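Local structure of beta-hydroxyacyl-(Acyl-carrier-protein) dehydratase FabA/FabZ (Xenorhabdus doucetiae, 6QSR) at residues B[51-56]-B[126-131]; B[39-44]-B[80-85]; B[72-77]-B[119-124]. The protein probably acts as a hotdog-family lyase, dehydrating 3-hydroxyacyl chains within a dehydratase heterocomplex during the biosynthesis of aryl polyene pigments. All coordinates share one frame; numbering follows the deposited sequence.

Interaction 1: B[51-56]-B[126-131]; sequences HVHCQV and VLDIQM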
ATOM      1  N   HIS B  51      -9.494   4.514 -17.551  1.00 20.38           N
ATOM      2  CA  HIS B  51      -9.680   3.171 -16.976  1.00 23.49           C
ATOM      3  C   HIS B  51      -8.410   2.321 -17.088  1.00 22.52           C
ATOM      4  O   HIS B  51      -7.660   2.422 -18.072  1.00 21.74           O
ATOM      5  CB  HIS B  51     -10.885   2.486 -17.658  1.00 29.50           C
ATOM      6  CG  HIS B  51     -10.864   0.988 -17.602  1.00 38.35           C
ATOM      7  ND1 HIS B  51     -11.530   0.270 -16.631  1.00 44.45           N
ATOM      8  CD2 HIS B  51     -10.268   0.073 -18.404  1.00 43.92           C
ATOM      9  CE1 HIS B  51     -11.336  -1.022 -16.833  1.00 47.96           C
ATOM     10  NE2 HIS B  51     -10.569  -1.168 -17.899  1.00 46.49           N
ATOM     11  N   VAL B  52      -8.184   1.474 -16.084  1.00 20.16           N
ATOM     12  CA  VAL B  52      -7.158   0.443 -16.166  1.00 19.55           C
ATOM     13  C   VAL B  52      -7.647  -0.843 -15.503  1.00 19.65           C
ATOM     14  O   VAL B  52      -8.287  -0.802 -14.438  1.00 19.65           O
ATOM     15  CB  VAL B  52      -5.794   0.921 -15.579  1.00 17.94           C
ATOM     16  CG1 VAL B  52      -5.927   1.378 -14.126  1.00 20.76           C
ATOM     17  CG2 VAL B  52      -4.732  -0.165 -15.701  1.00 17.79           C
ATOM     18  N   HIS B  53      -7.371  -1.966 -16.164  1.00 20.32           N
ATOM     19  CA  HIS B  53      -7.666  -3.305 -15.665  1.00 20.73           C
ATOM     20  C   HIS B  53      -6.368  -4.114 -15.685  1.00 20.59           C
ATOM     21  O   HIS B  53      -5.746  -4.291 -16.748  1.00 19.98           O
ATOM     22  CB  HIS B  53      -8.709  -3.969 -16.557  1.00 19.50           C
ATOM     23  CG  HIS B  53      -9.125  -5.345 -16.122  1.00 18.71           C
ATOM     24  ND1 HIS B  53     -10.058  -6.076 -16.822  1.00 19.61           N
ATOM     25  CD2 HIS B  53      -8.760  -6.119 -15.071  1.00 17.65           C
ATOM     26  CE1 HIS B  53     -10.237  -7.246 -16.234  1.00 16.60           C
ATOM     27  NE2 HIS B  53      -9.467  -7.294 -15.165  1.00 17.92           N
ATOM     28  N   CYS B  54      -5.984  -4.597 -14.502  1.00 20.97           N
ATOM     29  CA  CYS B  54      -4.827  -5.462 -14.313  1.00 20.71           C
ATOM     30  C   CYS B  54      -5.235  -6.688 -13.514  1.00 20.32           C
ATOM     31  O   CYS B  54      -6.268  -6.698 -12.830  1.00 20.69           O
ATOM     32  CB  CYS B  54      -3.710  -4.738 -13.559  1.00 20.57           C
ATOM     33  SG  CYS B  54      -2.933  -3.396 -14.472  1.00 24.63           S
ATOM     34  N   GLN B  55      -4.389  -7.705 -13.575  1.00 18.22           N
ATOM     35  CA  GLN B  55      -4.696  -8.994 -13.004  1.00 19.35           C
ATOM     36  C   GLN B  55      -3.510  -9.559 -12.241  1.00 19.95           C
ATOM     37  O   GLN B  55      -2.353  -9.298 -12.576  1.00 20.24           O
ATOM     38  CB  GLN B  55      -5.128  -9.952 -14.119  1.00 21.29           C
ATOM     39  CG  GLN B  55      -5.930 -11.141 -13.642  1.00 23.32           C
ATOM     40  CD  GLN B  55      -6.565 -11.913 -14.787  1.00 24.80           C
ATOM     41  OE1 GLN B  55      -5.875 -12.602 -15.529  1.00 27.73           O
ATOM     42  NE2 GLN B  55      -7.887 -11.816 -14.920  1.00 24.48           N
ATOM     43  N   VAL B  56      -3.813 -10.328 -11.200  1.00 20.47           N
ATOM     44  CA  VAL B  56      -2.790 -11.006 -10.420  1.00 20.24           C
ATOM     45  C   VAL B  56      -3.399 -12.198  -9.702  1.00 20.89           C
ATOM     46  O   VAL B  56      -4.566 -12.151  -9.313  1.00 21.98           O
ATOM     47  CB  VAL B  56      -2.120 -10.038  -9.418  1.00 19.81           C
ATOM     48  CG1 VAL B  56      -3.091  -9.583  -8.330  1.00 20.34           C
ATOM     49  CG2 VAL B  56      -0.872 -10.671  -8.815  1.00 20.27           C
ATOM     50  N   VAL B 126      -7.772 -15.603  -8.538  1.00 21.60           N
ATOM     51  CA  VAL B 126      -7.398 -14.725  -9.642  1.00 21.58           C
ATOM     52  C   VAL B 126      -8.079 -13.385  -9.399  1.00 19.28           C
ATOM     53  O   VAL B 126      -9.303 -13.298  -9.407  1.00 20.06           O
ATOM     54  CB  VAL B 126      -7.795 -15.337 -10.999  1.00 22.30           C
ATOM     55  CG1 VAL B 126      -7.406 -14.420 -12.154  1.00 23.42           C
ATOM     56  CG2 VAL B 126      -7.123 -16.691 -11.148  1.00 23.43           C
ATOM     57  N   LEU B 127      -7.276 -12.354  -9.127  1.00 18.94           N
ATOM     58  CA  LEU B 127      -7.790 -11.038  -8.749  1.00 19.05           C
ATOM     59  C   LEU B 127      -7.779 -10.056  -9.921  1.00 17.96           C
ATOM     60  O   LEU B 127      -6.755  -9.877 -10.575  1.00 19.62           O
ATOM     61  CB  LEU B 127      -6.970 -10.477  -7.573  1.00 18.70           C
ATOM     62  CG  LEU B 127      -7.051 -11.306  -6.282  1.00 18.46           C
ATOM     63  CD1 LEU B 127      -6.290 -10.599  -5.181  1.00 20.15           C
ATOM     64  CD2 LEU B 127      -8.495 -11.558  -5.851  1.00 19.46           C
ATOM     65  N   ASP B 128      -8.923  -9.430 -10.176  1.00 17.90           N
ATOM     66  CA  ASP B 128      -9.043  -8.375 -11.196  1.00 19.34           C
ATOM     67  C   ASP B 128      -9.055  -7.025 -10.508  1.00 18.90           C
ATOM     68  O   ASP B 128      -9.952  -6.740  -9.712  1.00 19.72           O
ATOM     69  CB  ASP B 128     -10.316  -8.549 -12.028  1.00 21.97           C
ATOM     70  CG  ASP B 128     -10.235  -9.739 -12.961  1.00 23.62           C
ATOM     71  OD1 ASP B 128      -9.282  -9.799 -13.769  1.00 23.51           O
ATOM     72  OD2 ASP B 128     -11.119 -10.619 -12.878  1.00 25.51           O
ATOM     73  N   ILE B 129      -8.049  -6.202 -10.807  1.00 18.40           N
ATOM     74  CA  ILE B 129      -7.947  -4.867 -10.232  1.00 18.55           C
ATOM     75  C   ILE B 129      -8.352  -3.848 -11.306  1.00 18.99           C
ATOM     76  O   ILE B 129      -7.680  -3.710 -12.328  1.00 19.72           O
ATOM     77  CB  ILE B 129      -6.533  -4.603  -9.675  1.00 19.78           C
ATOM     78  CG1 ILE B 129      -6.180  -5.642  -8.590  1.00 22.27           C
ATOM     79  CG2 ILE B 129      -6.445  -3.212  -9.066  1.00 20.34           C
ATOM     80  CD1 ILE B 129      -5.486  -6.877  -9.106  1.00 23.80           C
ATOM     81  N   GLN B 130      -9.470  -3.161 -11.076  1.00 19.80           N
ATOM     82  CA  GLN B 130     -10.058  -2.240 -12.067  1.00 21.80           C
ATOM     83  C   GLN B 130     -10.197  -0.852 -11.450  1.00 22.85           C
ATOM     84  O   GLN B 130     -10.955  -0.677 -10.489  1.00 25.75           O
ATOM     85  CB  GLN B 130     -11.413  -2.771 -12.545  1.00 24.38           C
ATOM     86  CG  GLN B 130     -11.289  -3.953 -13.499  1.00 27.87           C
ATOM     87  CD  GLN B 130     -12.629  -4.477 -13.992  1.00 33.97           C
ATOM     88  OE1 GLN B 130     -13.209  -3.946 -14.946  1.00 41.22           O
ATOM     89  NE2 GLN B 130     -13.117  -5.540 -13.359  1.00 32.99           N
ATOM     90  N   MET B 131      -9.445   0.116 -11.984  1.00 23.73           N
ATOM     91  CA  MET B 131      -9.443   1.503 -11.483  1.00 23.08           C
ATOM     92  C   MET B 131     -10.051   2.465 -12.520  1.00 24.28           C
ATOM     93  O   MET B 131      -9.769   2.349 -13.718  1.00 23.60           O
ATOM     94  CB  MET B 131      -8.022   1.958 -11.124  1.00 23.31           C
ATOM     95  CG  MET B 131      -7.235   1.021 -10.202  1.00 25.45           C
ATOM     96  SD  MET B 131      -8.085   0.739  -8.637  1.00 29.08           S
ATOM     97  CE  MET B 131      -7.844   2.309  -7.801  1.00 24.27           C
TER
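Val-56, Ile-129 and Leu-127 form one end of the buried face of this antiparallel strand pair, and Val-52 with Met-131 the other. Val-56 CG1 leans diagonally across the strands to touch Ile-129 CD1 at 3.7 Å, while Leu-127 runs beside Val-56, both pointing the same way. Val-52 CG1 rests on Met-131 CB, also at 3.7 Å; the Met-131 chain then bends twice, and its end leads away from strand 51-56. Helix 79-97 packs on this face, with Met-82 against Val-56, Met-83 against Met-131, and Ala-86 against Ile-129 and Met-131.

Between the faces runs the backbone ladder. Val-52 with Met-131, Cys-54 with Ile-129 and Val-56 with Leu-127 are hydrogen-bonded pairs, each joined by two N-H...O bonds; Ile-129 N to Cys-54 O measures 2.7 Å. His-53 with Gln-130 and Gln-55 with Asp-128 are the alternating non-hydrogen-bonded pairs, and their side chains line the polar face.

There Asp-128 OD1 accepts two bonds. Gln-55 NE2 reaches it on the syn side at 2.7 Å, its amide and the carboxylate being 43° apart. His-53 NE2 donates at 2.9 Å with the oxygen in its ring plane, but arrives from above the carboxylate plane. The imidazole is carried along the strand by a CG anti to the backbone N (chi1 -178°), and Gln-130 CG makes a CH-pi contact over one ring face, 3.9 Å from the centroid. Val-126 CG1 abuts Gln-55 CD at 3.7 Å, closing the outer end.

The two donors should hold the Asp-128 carboxylate in place; its bond to NE2, with Gln-130 over a ring face, should restrict rotation of the His-53 imidazole, and the anionic partner would probably also favour a proton on NE2.

Interaction 2: B[39-44]-B[80-85]; sequences VLLEQV and IEMMAQ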
ATOM      1  N   VAL B  39       6.771  -5.495  -7.376  1.00 25.10           N
ATOM      2  CA  VAL B  39       5.696  -5.404  -8.360  1.00 23.60           C
ATOM      3  C   VAL B  39       4.697  -6.461  -7.949  1.00 23.15           C
ATOM      4  O   VAL B  39       5.017  -7.653  -7.949  1.00 24.25           O
ATOM      5  CB  VAL B  39       6.187  -5.663  -9.792  1.00 22.63           C
ATOM      6  CG1 VAL B  39       5.017  -5.686 -10.771  1.00 20.84           C
ATOM      7  CG2 VAL B  39       7.211  -4.617 -10.192  1.00 21.94           C
ATOM      8  N   LEU B  40       3.487  -6.025  -7.610  1.00 21.28           N
ATOM      9  CA  LEU B  40       2.462  -6.903  -7.067  1.00 21.44           C
ATOM     10  C   LEU B  40       1.319  -7.152  -8.068  1.00 20.92           C
ATOM     11  O   LEU B  40       0.220  -7.501  -7.668  1.00 22.01           O
ATOM     12  CB  LEU B  40       1.931  -6.330  -5.740  1.00 22.45           C
ATOM     13  CG  LEU B  40       2.795  -6.641  -4.512  1.00 22.08           C
ATOM     14  CD1 LEU B  40       4.009  -5.722  -4.420  1.00 19.85           C
ATOM     15  CD2 LEU B  40       1.971  -6.559  -3.238  1.00 21.26           C
ATOM     16  N   LEU B  41       1.595  -6.987  -9.362  1.00 20.25           N
ATOM     17  CA  LEU B  41       0.651  -7.340 -10.427  1.00 19.44           C
ATOM     18  C   LEU B  41       1.381  -8.218 -11.432  1.00 19.51           C
ATOM     19  O   LEU B  41       2.604  -8.165 -11.527  1.00 21.94           O
ATOM     20  CB  LEU B  41       0.099  -6.086 -11.120  1.00 18.94           C
ATOM     21  CG  LEU B  41      -0.493  -4.992 -10.229  1.00 17.15           C
ATOM     22  CD1 LEU B  41      -0.733  -3.719 -11.033  1.00 16.84           C
ATOM     23  CD2 LEU B  41      -1.782  -5.478  -9.590  1.00 17.06           C
ATOM     24  N   GLU B  42       0.622  -9.003 -12.186  1.00 20.54           N
ATOM     25  CA  GLU B  42       1.175  -9.944 -13.169  1.00 23.03           C
ATOM     26  C   GLU B  42       0.799  -9.659 -14.625  1.00 24.23           C
ATOM     27  O   GLU B  42       1.576  -9.973 -15.511  1.00 24.99           O
ATOM     28  CB  GLU B  42       0.781 -11.375 -12.783  1.00 24.13           C
ATOM     29  CG  GLU B  42       1.525 -11.846 -11.539  1.00 25.18           C
ATOM     30  CD  GLU B  42       1.056 -13.177 -10.977  1.00 28.50           C
ATOM     31  OE1 GLU B  42      -0.116 -13.562 -11.178  1.00 30.79           O
ATOM     32  OE2 GLU B  42       1.874 -13.836 -10.297  1.00 30.20           O
ATOM     33  N   GLN B  43      -0.366  -9.062 -14.876  1.00 25.75           N
ATOM     34  CA  GLN B  43      -0.878  -8.921 -16.238  1.00 27.76           C
ATOM     35  C   GLN B  43      -1.645  -7.603 -16.423  1.00 25.83           C
ATOM     36  O   GLN B  43      -2.514  -7.281 -15.607  1.00 23.83           O
ATOM     37  CB  GLN B  43      -1.803 -10.107 -16.510  1.00 32.15           C
ATOM     38  CG  GLN B  43      -2.292 -10.258 -17.938  1.00 41.98           C
ATOM     39  CD  GLN B  43      -1.592 -11.360 -18.709  1.00 50.24           C
ATOM     40  OE1 GLN B  43      -0.370 -11.523 -18.627  1.00 55.38           O
ATOM     41  NE2 GLN B  43      -2.368 -12.124 -19.473  1.00 52.78           N
ATOM     42  N   VAL B  44      -1.315  -6.849 -17.480  1.00 22.79           N
ATOM     43  CA  VAL B  44      -2.161  -5.726 -17.931  1.00 21.60           C
ATOM     44  C   VAL B  44      -3.234  -6.330 -18.839  1.00 21.08           C
ATOM     45  O   VAL B  44      -2.906  -6.984 -19.827  1.00 23.79           O
ATOM     46  CB  VAL B  44      -1.386  -4.646 -18.725  1.00 20.66           C
ATOM     47  CG1 VAL B  44      -2.267  -3.432 -18.988  1.00 21.04           C
ATOM     48  CG2 VAL B  44      -0.148  -4.194 -17.979  1.00 20.09           C
ATOM     49  N   ILE B  80      -4.843  -2.049  -1.230  1.00 20.06           N
ATOM     50  CA  ILE B  80      -4.428  -0.678  -1.530  1.00 21.73           C
ATOM     51  C   ILE B  80      -3.182  -0.617  -2.413  1.00 19.57           C
ATOM     52  O   ILE B  80      -3.103   0.246  -3.296  1.00 18.74           O
ATOM     53  CB  ILE B  80      -4.235   0.216  -0.281  1.00 23.39           C
ATOM     54  CG1 ILE B  80      -3.171  -0.325   0.679  1.00 23.02           C
ATOM     55  CG2 ILE B  80      -5.562   0.376   0.431  1.00 29.32           C
ATOM     56  CD1 ILE B  80      -2.051   0.646   0.975  1.00 26.89           C
ATOM     57  N   GLU B  81      -2.243  -1.541  -2.203  1.00 20.13           N
ATOM     58  CA  GLU B  81      -1.013  -1.595  -2.998  1.00 19.70           C
ATOM     59  C   GLU B  81      -1.261  -2.140  -4.403  1.00 19.32           C
ATOM     60  O   GLU B  81      -0.651  -1.671  -5.356  1.00 21.50           O
ATOM     61  CB  GLU B  81       0.069  -2.434  -2.304  1.00 19.84           C
ATOM     62  CG  GLU B  81       1.435  -2.452  -3.006  1.00 24.72           C
ATOM     63  CD  GLU B  81       2.106  -1.086  -3.111  1.00 28.55           C
ATOM     64  OE1 GLU B  81       1.713  -0.156  -2.380  1.00 34.80           O
ATOM     65  OE2 GLU B  81       3.040  -0.933  -3.929  1.00 25.15           O
ATOM     66  N   MET B  82      -2.126  -3.141  -4.533  1.00 19.23           N
ATOM     67  CA  MET B  82      -2.508  -3.628  -5.852  1.00 19.32           C
ATOM     68  C   MET B  82      -3.262  -2.526  -6.636  1.00 18.32           C
ATOM     69  O   MET B  82      -2.979  -2.289  -7.807  1.00 17.30           O
ATOM     70  CB  MET B  82      -3.317  -4.924  -5.745  1.00 20.34           C
ATOM     71  CG  MET B  82      -2.514  -6.120  -5.213  1.00 20.47           C
ATOM     72  SD  MET B  82      -3.478  -7.648  -5.159  1.00 22.30           S
ATOM     73  CE  MET B  82      -4.490  -7.302  -3.729  1.00 19.94           C
ATOM     74  N   MET B  83      -4.178  -1.822  -5.971  1.00 18.98           N
ATOM     75  CA  MET B  83      -4.893  -0.690  -6.593  1.00 20.83           C
ATOM     76  C   MET B  83      -3.970   0.472  -6.957  1.00 20.41           C
ATOM     77  O   MET B  83      -4.100   1.063  -8.042  1.00 21.35           O
ATOM     78  CB  MET B  83      -6.031  -0.216  -5.691  1.00 23.15           C
ATOM     79  CG  MET B  83      -7.219  -1.158  -5.698  1.00 25.66           C
ATOM     80  SD  MET B  83      -8.564  -0.580  -4.640  1.00 34.11           S
ATOM     81  CE  MET B  83      -8.117  -1.326  -3.093  1.00 33.52           C
ATOM     82  N   ALA B  84      -3.030   0.775  -6.065  1.00 19.45           N
ATOM     83  CA  ALA B  84      -2.038   1.822  -6.302  1.00 18.99           C
ATOM     84  C   ALA B  84      -1.191   1.513  -7.526  1.00 19.12           C
ATOM     85  O   ALA B  84      -0.974   2.388  -8.383  1.00 18.72           O
ATOM     86  CB  ALA B  84      -1.147   1.997  -5.082  1.00 19.33           C
ATOM     87  N   GLN B  85      -0.738   0.268  -7.626  1.00 18.03           N
ATOM     88  CA  GLN B  85       0.081  -0.143  -8.762  1.00 19.45           C
ATOM     89  C   GLN B  85      -0.694  -0.165 -10.071  1.00 18.52           C
ATOM     90  O   GLN B  85      -0.125   0.152 -11.104  1.00 20.11           O
ATOM     91  CB  GLN B  85       0.783  -1.475  -8.497  1.00 18.95           C
ATOM     92  CG  GLN B  85       1.933  -1.303  -7.524  1.00 21.09           C
ATOM     93  CD  GLN B  85       2.770  -2.548  -7.332  1.00 20.85           C
ATOM     94  OE1 GLN B  85       2.822  -3.425  -8.199  1.00 22.48           O
ATOM     95  NE2 GLN B  85       3.440  -2.628  -6.194  1.00 21.49           N
TER
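The core of the hotdog fold, where a central helix is wrapped by the sheet, is built here by Leu-40, Leu-41, Met-82 and Gln-85. Residues 39-41 of the segment leading into strand 43-48 meet helix 79-97 close to the bound sodium ion, about 5 Å from the Val-39 side chain.

The one hydrogen bond across the contact runs from Leu-40 N to Gln-85 OE1, 2.7 Å long and nearly straight at 171°, with the donor tilted somewhat from the carbonyl plane of the amide. Gln-85 is extended beyond CG, with CG anti to its own carbonyl carbon (chi1 -74°), a shape that carries the amide from the helix to the loop. Its NE2 donates in turn to Glu-81 OE2, one helical turn back, at 2.9 Å, approaching the anti side of the carboxylate. With a further weak bond from NE2 to Met-38 O, both ends of the amide have partners, which should fix which way it is turned.

Leucines pack around this polar link. Leu-40 CD1 lies 3.6 Å from Gln-85 NE2, and its other methyl, CD2, touches Glu-81 CG, the two side chains crossing at about a right angle. Leu-41 slides past Gln-85 in the opposite direction, CD1 touching Gln-85 CB at 3.7 Å, while its CD2 sits 3.8 Å from Met-82 O. Leu-40 O faces Met-82 CG at 3.9 Å and is a buried carbonyl without a hydrogen-bond partner in the model.

His-34, a sodium ligand, touches both Val-39 and Gln-85, so the contact adjoins the metal site. On the sheet side, Leu-41 meets Cys-54 and Ile-129. Farther along, Glu-42 and Gln-43 together oppose Gln-55 in a classic beta bulge, where the loop becomes an edge of the sheet curled round the hotdog helix.

Interaction 3: B[72-77]-B[119-124]; sequences GHLPGW and PAFTQG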
ATOM      1  N   GLY B  72      -1.113 -19.093   4.082  1.00 21.94           N
ATOM      2  CA  GLY B  72      -1.042 -19.069   2.614  1.00 21.76           C
ATOM      3  C   GLY B  72      -1.900 -18.023   1.907  1.00 20.79           C
ATOM      4  O   GLY B  72      -2.016 -18.061   0.672  1.00 22.03           O
ATOM      5  N   HIS B  73      -2.485 -17.087   2.664  1.00 18.98           N
ATOM      6  CA  HIS B  73      -3.397 -16.079   2.106  1.00 18.08           C
ATOM      7  C   HIS B  73      -2.788 -14.681   2.097  1.00 17.79           C
ATOM      8  O   HIS B  73      -1.936 -14.370   2.921  1.00 19.31           O
ATOM      9  CB  HIS B  73      -4.730 -16.080   2.873  1.00 19.18           C
ATOM     10  CG  HIS B  73      -5.318 -17.444   3.042  1.00 21.90           C
ATOM     11  ND1 HIS B  73      -5.429 -18.337   1.996  1.00 24.31           N
ATOM     12  CD2 HIS B  73      -5.800 -18.082   4.134  1.00 22.41           C
ATOM     13  CE1 HIS B  73      -5.962 -19.461   2.433  1.00 24.75           C
ATOM     14  NE2 HIS B  73      -6.195 -19.335   3.726  1.00 24.47           N
ATOM     15  N   LEU B  74      -3.211 -13.863   1.130  1.00 17.69           N
ATOM     16  CA  LEU B  74      -2.785 -12.467   1.020  1.00 16.62           C
ATOM     17  C   LEU B  74      -3.694 -11.610   1.878  1.00 16.62           C
ATOM     18  O   LEU B  74      -4.889 -11.544   1.610  1.00 18.74           O
ATOM     19  CB  LEU B  74      -2.858 -11.975  -0.434  1.00 15.41           C
ATOM     20  CG  LEU B  74      -2.422 -10.517  -0.660  1.00 14.37           C
ATOM     21  CD1 LEU B  74      -0.919 -10.362  -0.466  1.00 12.74           C
ATOM     22  CD2 LEU B  74      -2.878  -9.986  -2.024  1.00 13.92           C
ATOM     23  N   PRO B  75      -3.143 -10.924   2.894  1.00 16.08           N
ATOM     24  CA  PRO B  75      -4.007 -10.083   3.719  1.00 16.64           C
ATOM     25  C   PRO B  75      -4.753  -9.022   2.901  1.00 17.06           C
ATOM     26  O   PRO B  75      -4.216  -8.511   1.912  1.00 16.16           O
ATOM     27  CB  PRO B  75      -3.028  -9.428   4.692  1.00 15.39           C
ATOM     28  CG  PRO B  75      -1.915 -10.400   4.805  1.00 15.36           C
ATOM     29  CD  PRO B  75      -1.766 -10.960   3.420  1.00 15.90           C
ATOM     30  N   GLY B  76      -5.987  -8.725   3.324  1.00 17.17           N
ATOM     31  CA  GLY B  76      -6.869  -7.782   2.644  1.00 18.02           C
ATOM     32  C   GLY B  76      -6.326  -6.390   2.421  1.00 16.83           C
ATOM     33  O   GLY B  76      -6.651  -5.758   1.427  1.00 14.65           O
ATOM     34  N   TRP B  77      -5.508  -5.913   3.360  1.00 18.06           N
ATOM     35  CA  TRP B  77      -4.913  -4.577   3.266  1.00 17.33           C
ATOM     36  C   TRP B  77      -3.957  -4.362   2.090  1.00 17.42           C
ATOM     37  O   TRP B  77      -3.770  -3.218   1.648  1.00 16.70           O
ATOM     38  CB  TRP B  77      -4.255  -4.156   4.589  1.00 16.29           C
ATOM     39  CG  TRP B  77      -3.171  -5.049   5.125  1.00 16.52           C
ATOM     40  CD1 TRP B  77      -1.846  -5.003   4.820  1.00 15.56           C
ATOM     41  CD2 TRP B  77      -3.320  -6.068   6.123  1.00 16.15           C
ATOM     42  NE1 TRP B  77      -1.168  -5.949   5.537  1.00 16.41           N
ATOM     43  CE2 TRP B  77      -2.045  -6.614   6.351  1.00 16.10           C
ATOM     44  CE3 TRP B  77      -4.418  -6.590   6.827  1.00 16.07           C
ATOM     45  CZ2 TRP B  77      -1.819  -7.657   7.266  1.00 16.18           C
ATOM     46  CZ3 TRP B  77      -4.194  -7.628   7.745  1.00 16.04           C
ATOM     47  CH2 TRP B  77      -2.904  -8.146   7.954  1.00 16.89           C
ATOM     48  N   PRO B 119     -11.194 -10.848   5.031  1.00 23.36           N
ATOM     49  CA  PRO B 119      -9.967 -10.430   5.720  1.00 22.03           C
ATOM     50  C   PRO B 119      -8.684 -10.747   4.955  1.00 20.49           C
ATOM     51  O   PRO B 119      -7.675 -10.057   5.140  1.00 20.98           O
ATOM     52  CB  PRO B 119     -10.029 -11.197   7.045  1.00 24.43           C
ATOM     53  CG  PRO B 119     -10.942 -12.337   6.820  1.00 25.66           C
ATOM     54  CD  PRO B 119     -11.913 -11.902   5.774  1.00 25.43           C
ATOM     55  N   ALA B 120      -8.724 -11.772   4.106  1.00 19.76           N
ATOM     56  CA  ALA B 120      -7.583 -12.135   3.259  1.00 20.02           C
ATOM     57  C   ALA B 120      -8.059 -12.724   1.947  1.00 19.74           C
ATOM     58  O   ALA B 120      -9.192 -13.221   1.852  1.00 19.91           O
ATOM     59  CB  ALA B 120      -6.668 -13.117   3.978  1.00 20.33           C
ATOM     60  N   PHE B 121      -7.202 -12.650   0.929  1.00 18.22           N
ATOM     61  CA  PHE B 121      -7.496 -13.268  -0.368  1.00 18.98           C
ATOM     62  C   PHE B 121      -6.906 -14.668  -0.391  1.00 20.34           C
ATOM     63  O   PHE B 121      -5.696 -14.846  -0.214  1.00 19.18           O
ATOM     64  CB  PHE B 121      -6.915 -12.438  -1.511  1.00 19.41           C
ATOM     65  CG  PHE B 121      -7.396 -11.011  -1.534  1.00 19.60           C
ATOM     66  CD1 PHE B 121      -6.597  -9.986  -1.042  1.00 19.16           C
ATOM     67  CD2 PHE B 121      -8.650 -10.690  -2.052  1.00 20.95           C
ATOM     68  CE1 PHE B 121      -7.043  -8.663  -1.067  1.00 20.33           C
ATOM     69  CE2 PHE B 121      -9.099  -9.370  -2.085  1.00 20.70           C
ATOM     70  CZ  PHE B 121      -8.295  -8.362  -1.574  1.00 21.15           C
ATOM     71  N   THR B 122      -7.757 -15.661  -0.639  1.00 22.05           N
ATOM     72  CA  THR B 122      -7.345 -17.049  -0.529  1.00 25.20           C
ATOM     73  C   THR B 122      -6.400 -17.441  -1.663  1.00 24.24           C
ATOM     74  O   THR B 122      -6.507 -16.948  -2.791  1.00 23.24           O
ATOM     75  CB  THR B 122      -8.556 -18.006  -0.462  1.00 29.25           C
ATOM     76  OG1 THR B 122      -9.403 -17.782  -1.584  1.00 33.59           O
ATOM     77  CG2 THR B 122      -9.360 -17.771   0.806  1.00 31.31           C
ATOM     78  N   GLN B 123      -5.452 -18.308  -1.318  1.00 26.08           N
ATOM     79  CA  GLN B 123      -4.549 -18.969  -2.256  1.00 27.39           C
ATOM     80  C   GLN B 123      -5.323 -19.529  -3.449  1.00 26.64           C
ATOM     81  O   GLN B 123      -6.351 -20.180  -3.261  1.00 26.12           O
ATOM     82  CB  GLN B 123      -3.845 -20.130  -1.535  1.00 30.39           C
ATOM     83  CG  GLN B 123      -2.654 -20.708  -2.274  1.00 33.76           C
ATOM     84  CD  GLN B 123      -1.348 -20.251  -1.667  1.00 41.36           C
ATOM     85  OE1 GLN B 123      -0.903 -20.785  -0.641  1.00 40.68           O
ATOM     86  NE2 GLN B 123      -0.731 -19.242  -2.281  1.00 45.35           N
ATOM     87  N   GLY B 124      -4.836 -19.259  -4.660  1.00 26.37           N
ATOM     88  CA  GLY B 124      -5.516 -19.657  -5.901  1.00 28.85           C
ATOM     89  C   GLY B 124      -6.482 -18.641  -6.513  1.00 29.12           C
ATOM     90  O   GLY B 124      -6.938 -18.835  -7.641  1.00 28.89           O
TER
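Leu-74 and Phe-121 make the tight, buried half of this short antiparallel ladder. They are a hydrogen-bonded pair: Phe-121 N gives to Leu-74 O at 2.7 Å, and Leu-74 N returns a bond to Phe-121 O at 3.0 Å. On the same side of the ladder, Leu-74 CD2 crosses to the Phe-121 ring, meeting CD1 at 3.8 Å. The leucine is aimed there by a CG anti to the backbone N (chi1 -180°), and helix 79-97 lies against both residues. Two residues on, Gly-76 N donates to Pro-119 O at 2.8 Å, coming in above the carbonyl plane, and Gly-76 CA lies 3.8 Å from Phe-121 CE1.

The more open part, around His-73, makes broad contact but is weakly fastened. His-73 CB rests on Ala-120 CB at 3.7 Å, and its ring has Thr-122 CG2 over one face, near the rim. Gln-123 N approaches the ring edge in plane and makes a weak bond to His-73 ND1 at 3.3 Å. Thr-122 itself is exposed. At the end toward Trp-77, the AMP-dependent synthetase and ligase chain of the heterocomplex adjoins: Trp-77 NE1 donates to Asp-46 of that neighbouring subunit, and Pro-119 touches its Ser-61.

Three backbone bonds beside an apolar leucine-phenylalanine pair thus do most of the joining, whereas the imidazole, though broadly packed, adds only a long, weak bond at the solvent-facing margin.

From the N terminus, 39-44 comes first and closes a loop onto helix 79-97 through interaction 2. Strand 51-57, next in the chain, opens the longer loop of interaction 1, which ends at strand 126-133. These two contacts cross, because 80-85 lies between the partners of interaction 1. Interaction 3, 72-77 with 119-124, sits wholly within the span of interaction 1 and also crosses interaction 2. Gln-55 bonds to Glu-42 and Gln-43 link the first two contacts, while Met-82 CE meets Leu-74 and Phe-121, and Leu-127 CD1 packs on Phe-121. Sheet, central helix and the small two-stranded ladder are thereby tied together.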